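Local coordinates for protein ornithine carbamoyltransferase, mitochondrial (Coccidioides immitis, PDB 3SDS) that catalyses carbamoyl transfer from carbamoyl phosphate to L-ornithine, giving L-citrulline and phosphate in arginine biosynthesis, at residues L150-F163 / N199-V213. Sequence-based numbering, arbitrary orientation.
Sequences LCDTFHPLQAIADF and NVLFDLAIAATKMGV
The carboxylate of Asp203 takes the backbone N-H of His155, the N-cap residue of the helix that starts at Pro156: OD2 lies 2.6 Å from His155 N and is met nearly along its own C-O axis. Its other oxygen, OD1, accepts from Ile29 N and Ser28 OG, so both oxygens of this buried group are engaged and its rotation is fixed. A second bond runs from Asn199 ND2 to Cys151 O, 3.0 Å long and close to straight (173° at the hydrogen), with the acceptor in the amide plane. Asn199 CG sits between its own backbone N and carbonyl carbon (chi1 55°), which turns OD1 back to a weak bond from Val200 N and leaves ND2 to reach Cys151 O. Leu150 CD2 packs 3.5 Å from ND2. These bonds join the carbamoyl-phosphate and ornithine domains of the transcarbamylase fold beside the catalytic cleft, where by similarity His155 and Gln158 bind carbamoyl phosphate and Asn199 ornithine. Farther along, the 156-163 part of helix 156-169 and helix 199-210 cross at -56° with axes 8.5 Å apart, a closeness consistent with the small Ala159 and Ala207, whose CB atoms are 4.5 Å apart. Phe163 fills the far end: its CE1 meets Leu204 CD1 at 3.5 Å, CZ reaches Ala208 CA, and CE2 touches both Met211 CG and, 4.0 Å away at the ring edge, CG2 of Val213, whose N bonds to Ala208 O in the Schellman motif with Gly212 as C-prime residue.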
loop_
_atom_site.group_PDB
_atom_site.type_symbol
_atom_site.label_atom_id
_atom_site.label_comp_id
_atom_site.label_asym_id
_atom_site.label_seq_id
_atom_site.Cartn_x
_atom_site.Cartn_y
_atom_site.Cartn_z
ATOM N N LEU A 150 17.164 -2.404 -9.445
ATOM C CA LEU A 150 17.464 -3.213 -10.633
ATOM C C LEU A 150 17.426 -2.294 -11.836
ATOM O O LEU A 150 16.488 -1.539 -12.018
ATOM C CB LEU A 150 16.457 -4.368 -10.822
ATOM C CG LEU A 150 16.686 -5.436 -11.920
ATOM C CD1 LEU A 150 16.074 -6.808 -11.534
ATOM C CD2 LEU A 150 16.194 -5.005 -13.336
ATOM N N CYS A 151 18.463 -2.348 -12.652
ATOM C CA CYS A 151 18.450 -1.658 -13.932
ATOM C C CYS A 151 19.067 -2.560 -15.011
ATOM O O CYS A 151 19.338 -3.745 -14.780
ATOM C CB CYS A 151 19.108 -0.269 -13.829
ATOM S SG CYS A 151 20.917 -0.145 -14.096
ATOM N N ASP A 152 19.259 -1.996 -16.190
ATOM C CA ASP A 152 19.730 -2.710 -17.369
ATOM C C ASP A 152 21.086 -3.436 -17.219
ATOM O O ASP A 152 21.315 -4.475 -17.851
ATOM C CB ASP A 152 19.838 -1.675 -18.472
ATOM C CG ASP A 152 19.525 -2.235 -19.808
ATOM O OD1 ASP A 152 20.246 -3.180 -20.218
ATOM O OD2 ASP A 152 18.578 -1.723 -20.460
ATOM N N THR A 153 21.969 -2.873 -16.384
ATOM C CA THR A 153 23.353 -3.340 -16.237
ATOM C C THR A 153 23.790 -3.654 -14.791
ATOM O O THR A 153 24.811 -4.317 -14.593
ATOM C CB THR A 153 24.398 -2.323 -16.836
ATOM O OG1 THR A 153 24.397 -1.106 -16.076
ATOM C CG2 THR A 153 24.126 -1.999 -18.302
ATOM N N PHE A 154 23.061 -3.179 -13.779
ATOM C CA PHE A 154 23.460 -3.455 -12.383
ATOM C C PHE A 154 22.337 -4.040 -11.541
ATOM O O PHE A 154 21.174 -3.927 -11.908
ATOM C CB PHE A 154 24.031 -2.196 -11.714
ATOM C CG PHE A 154 25.126 -1.545 -12.497
ATOM C CD1 PHE A 154 26.317 -2.230 -12.759
ATOM C CD2 PHE A 154 24.973 -0.245 -12.987
ATOM C CE1 PHE A 154 27.348 -1.630 -13.508
ATOM C CE2 PHE A 154 26.002 0.374 -13.727
ATOM C CZ PHE A 154 27.194 -0.335 -13.990
ATOM N N HIS A 155 22.700 -4.679 -10.427
ATOM C CA HIS A 155 21.739 -5.192 -9.432
ATOM C C HIS A 155 22.450 -5.344 -8.077
ATOM O O HIS A 155 22.589 -6.454 -7.571
ATOM C CB HIS A 155 21.134 -6.528 -9.886
ATOM C CG HIS A 155 19.881 -6.926 -9.155
ATOM N ND1 HIS A 155 19.657 -6.638 -7.824
ATOM C CD2 HIS A 155 18.796 -7.627 -9.571
ATOM C CE1 HIS A 155 18.484 -7.126 -7.457
ATOM N NE2 HIS A 155 17.941 -7.728 -8.499
ATOM N N PRO A 156 22.896 -4.227 -7.478
ATOM C CA PRO A 156 23.701 -4.274 -6.243
ATOM C C PRO A 156 23.131 -5.140 -5.093
ATOM O O PRO A 156 23.891 -5.912 -4.462
ATOM C CB PRO A 156 23.789 -2.798 -5.813
ATOM C CG PRO A 156 22.741 -2.079 -6.613
ATOM C CD PRO A 156 22.602 -2.840 -7.886
ATOM N N LEU A 157 21.824 -5.023 -4.824
ATOM C CA LEU A 157 21.208 -5.778 -3.723
ATOM C C LEU A 157 21.389 -7.295 -3.865
ATOM O O LEU A 157 21.567 -7.999 -2.868
ATOM C CB LEU A 157 19.727 -5.411 -3.511
ATOM C CG LEU A 157 19.419 -3.993 -3.006
ATOM C CD1 LEU A 157 17.940 -3.726 -3.068
ATOM C CD2 LEU A 157 19.921 -3.747 -1.598
ATOM N N GLN A 158 21.355 -7.781 -5.106
ATOM C CA GLN A 158 21.457 -9.214 -5.366
ATOM C C GLN A 158 22.848 -9.776 -5.009
ATOM O O GLN A 158 22.960 -10.824 -4.352
ATOM C CB GLN A 158 21.087 -9.542 -6.813
ATOM C CG GLN A 158 21.003 -11.053 -7.066
ATOM C CD GLN A 158 19.847 -11.729 -6.299
ATOM O OE1 GLN A 158 18.723 -11.209 -6.257
ATOM N NE2 GLN A 158 20.123 -12.898 -5.703
ATOM N N ALA A 159 23.894 -9.066 -5.439
ATOM C CA ALA A 159 25.276 -9.430 -5.117
ATOM C C ALA A 159 25.489 -9.581 -3.589
ATOM O O ALA A 159 26.097 -10.565 -3.123
ATOM C CB ALA A 159 26.242 -8.404 -5.707
ATOM N N ILE A 160 24.971 -8.617 -2.823
ATOM C CA ILE A 160 25.105 -8.644 -1.373
ATOM C C ILE A 160 24.437 -9.915 -0.814
ATOM O O ILE A 160 25.032 -10.631 0.008
ATOM C CB ILE A 160 24.533 -7.360 -0.717
ATOM C CG1 ILE A 160 25.276 -6.117 -1.234
ATOM C CG2 ILE A 160 24.645 -7.441 0.780
ATOM C CD1 ILE A 160 24.575 -4.772 -0.979
ATOM N N ALA A 161 23.225 -10.211 -1.280
ATOM C CA ALA A 161 22.540 -11.441 -0.898
ATOM C C ALA A 161 23.345 -12.685 -1.263
ATOM O O ALA A 161 23.515 -13.595 -0.435
ATOM C CB ALA A 161 21.168 -11.506 -1.532
ATOM N N ASP A 162 23.847 -12.719 -2.498
ATOM C CA ASP A 162 24.556 -13.897 -2.982
ATOM C C ASP A 162 25.820 -14.167 -2.177
ATOM O O ASP A 162 26.078 -15.317 -1.790
ATOM C CB ASP A 162 24.824 -13.802 -4.479
ATOM C CG ASP A 162 23.558 -13.951 -5.293
ATOM O OD1 ASP A 162 22.493 -14.202 -4.677
ATOM O OD2 ASP A 162 23.609 -13.818 -6.540
ATOM N N PHE A 163 26.581 -13.113 -1.878
ATOM C CA PHE A 163 27.778 -13.293 -1.047
ATOM C C PHE A 163 27.475 -13.627 0.423
ATOM O O PHE A 163 28.222 -14.391 1.030
ATOM C CB PHE A 163 28.817 -12.172 -1.242
ATOM C CG PHE A 163 29.785 -12.468 -2.344
ATOM C CD1 PHE A 163 29.418 -12.302 -3.677
ATOM C CD2 PHE A 163 31.049 -12.990 -2.060
ATOM C CE1 PHE A 163 30.319 -12.619 -4.708
ATOM C CE2 PHE A 163 31.951 -13.326 -3.096
ATOM C CZ PHE A 163 31.584 -13.134 -4.413
ATOM N N ASN A 199 22.586 -8.263 -16.125
ATOM C CA ASN A 199 22.734 -7.397 -14.954
ATOM C C ASN A 199 23.251 -8.081 -13.681
ATOM O O ASN A 199 24.194 -7.580 -13.062
ATOM C CB ASN A 199 21.456 -6.568 -14.682
ATOM C CG ASN A 199 20.172 -7.421 -14.532
ATOM O OD1 ASN A 199 20.200 -8.656 -14.426
ATOM N ND2 ASN A 199 19.036 -6.734 -14.506
ATOM N N VAL A 200 22.660 -9.221 -13.318
ATOM C CA VAL A 200 23.034 -9.936 -12.105
ATOM C C VAL A 200 24.489 -10.411 -12.137
ATOM O O VAL A 200 25.266 -10.123 -11.213
ATOM C CB VAL A 200 22.078 -11.110 -11.812
ATOM C CG1 VAL A 200 22.728 -12.111 -10.853
ATOM C CG2 VAL A 200 20.692 -10.585 -11.264
ATOM N N LEU A 201 24.861 -11.119 -13.204
ATOM C CA LEU A 201 26.250 -11.538 -13.395
ATOM C C LEU A 201 27.227 -10.355 -13.290
ATOM O O LEU A 201 28.240 -10.430 -12.571
ATOM C CB LEU A 201 26.421 -12.257 -14.728
ATOM C CG LEU A 201 27.863 -12.462 -15.190
ATOM C CD1 LEU A 201 28.642 -13.295 -14.190
ATOM C CD2 LEU A 201 27.895 -13.101 -16.566
ATOM N N PHE A 202 26.914 -9.257 -13.976
ATOM C CA PHE A 202 27.826 -8.112 -13.976
ATOM C C PHE A 202 28.287 -7.727 -12.562
ATOM O O PHE A 202 29.509 -7.721 -12.295
ATOM C CB PHE A 202 27.239 -6.922 -14.735
ATOM C CG PHE A 202 26.802 -7.253 -16.155
ATOM C CD1 PHE A 202 27.370 -8.322 -16.848
ATOM C CD2 PHE A 202 25.841 -6.478 -16.793
ATOM C CE1 PHE A 202 26.968 -8.632 -18.125
ATOM C CE2 PHE A 202 25.426 -6.768 -18.065
ATOM C CZ PHE A 202 25.988 -7.846 -18.750
ATOM N N ASP A 203 27.330 -7.464 -11.660
ATOM C CA ASP A 203 27.641 -7.046 -10.282
ATOM C C ASP A 203 28.285 -8.156 -9.451
ATOM O O ASP A 203 29.207 -7.885 -8.657
ATOM C CB ASP A 203 26.412 -6.517 -9.555
ATOM C CG ASP A 203 26.322 -4.991 -9.549
ATOM O OD1 ASP A 203 27.322 -4.282 -9.300
ATOM O OD2 ASP A 203 25.201 -4.500 -9.771
ATOM N N LEU A 204 27.811 -9.390 -9.633
ATOM C CA LEU A 204 28.410 -10.554 -8.977
ATOM C C LEU A 204 29.911 -10.638 -9.318
ATOM O O LEU A 204 30.768 -10.750 -8.409
ATOM C CB LEU A 204 27.669 -11.833 -9.388
ATOM C CG LEU A 204 28.118 -13.235 -8.945
ATOM C CD1 LEU A 204 28.276 -13.336 -7.439
ATOM C CD2 LEU A 204 27.121 -14.302 -9.431
ATOM N N ALA A 205 30.221 -10.546 -10.620
ATOM C CA ALA A 205 31.613 -10.498 -11.109
ATOM C C ALA A 205 32.467 -9.422 -10.420
ATOM O O ALA A 205 33.579 -9.719 -9.982
ATOM C CB ALA A 205 31.657 -10.314 -12.639
ATOM N N ILE A 206 31.950 -8.191 -10.344
ATOM C CA ILE A 206 32.666 -7.066 -9.704
ATOM C C ILE A 206 32.931 -7.337 -8.202
ATOM O O ILE A 206 33.996 -7.010 -7.673
ATOM C CB ILE A 206 31.896 -5.695 -9.909
ATOM C CG1 ILE A 206 31.836 -5.309 -11.394
ATOM C CG2 ILE A 206 32.528 -4.560 -9.095
ATOM C CD1 ILE A 206 30.947 -4.104 -11.702
ATOM N N ALA A 207 31.947 -7.942 -7.531
ATOM C CA ALA A 207 32.070 -8.329 -6.130
ATOM C C ALA A 207 33.125 -9.423 -5.952
ATOM O O ALA A 207 34.098 -9.244 -5.208
ATOM C CB ALA A 207 30.724 -8.772 -5.586
ATOM N N ALA A 208 32.948 -10.543 -6.652
ATOM C CA ALA A 208 33.924 -11.637 -6.616
ATOM C C ALA A 208 35.393 -11.188 -6.813
ATOM O O ALA A 208 36.306 -11.694 -6.134
ATOM C CB ALA A 208 33.546 -12.701 -7.634
ATOM N N THR A 209 35.616 -10.254 -7.740
ATOM C CA THR A 209 36.943 -9.702 -7.979
ATOM C C THR A 209 37.495 -9.042 -6.716
ATOM O O THR A 209 38.612 -9.328 -6.309
ATOM C CB THR A 209 36.939 -8.694 -9.132
ATOM O OG1 THR A 209 36.589 -9.359 -10.347
ATOM C CG2 THR A 209 38.290 -8.091 -9.307
ATOM N N LYS A 210 36.704 -8.174 -6.090
ATOM C CA LYS A 210 37.110 -7.526 -4.829
ATOM C C LYS A 210 37.398 -8.517 -3.685
ATOM O O LYS A 210 38.219 -8.236 -2.797
ATOM C CB LYS A 210 36.056 -6.509 -4.381
ATOM C CG LYS A 210 35.816 -5.338 -5.348
ATOM C CD LYS A 210 34.706 -4.419 -4.828
ATOM C CE LYS A 210 34.326 -3.351 -5.853
ATOM N NZ LYS A 210 35.262 -2.184 -5.870
ATOM N N MET A 211 36.734 -9.673 -3.723
ATOM C CA MET A 211 36.840 -10.669 -2.662
ATOM C C MET A 211 37.854 -11.778 -2.941
ATOM O O MET A 211 37.952 -12.743 -2.174
ATOM C CB MET A 211 35.472 -11.282 -2.378
ATOM C CG MET A 211 34.404 -10.285 -1.897
ATOM S SD MET A 211 34.680 -9.632 -0.234
ATOM C CE MET A 211 35.594 -8.128 -0.613
ATOM N N GLY A 212 38.615 -11.645 -4.026
ATOM C CA GLY A 212 39.614 -12.651 -4.391
ATOM C C GLY A 212 39.015 -13.975 -4.826
ATOM O O GLY A 212 39.652 -15.016 -4.693
ATOM N N VAL A 213 37.795 -13.928 -5.361
ATOM C CA VAL A 213 37.103 -15.133 -5.863
ATOM C C VAL A 213 37.150 -15.244 -7.400
ATOM O O VAL A 213 36.814 -14.280 -8.099
ATOM C CB VAL A 213 35.630 -15.162 -5.389
ATOM C CG1 VAL A 213 34.971 -16.496 -5.728
ATOM C CG2 VAL A 213 35.556 -14.893 -3.901
#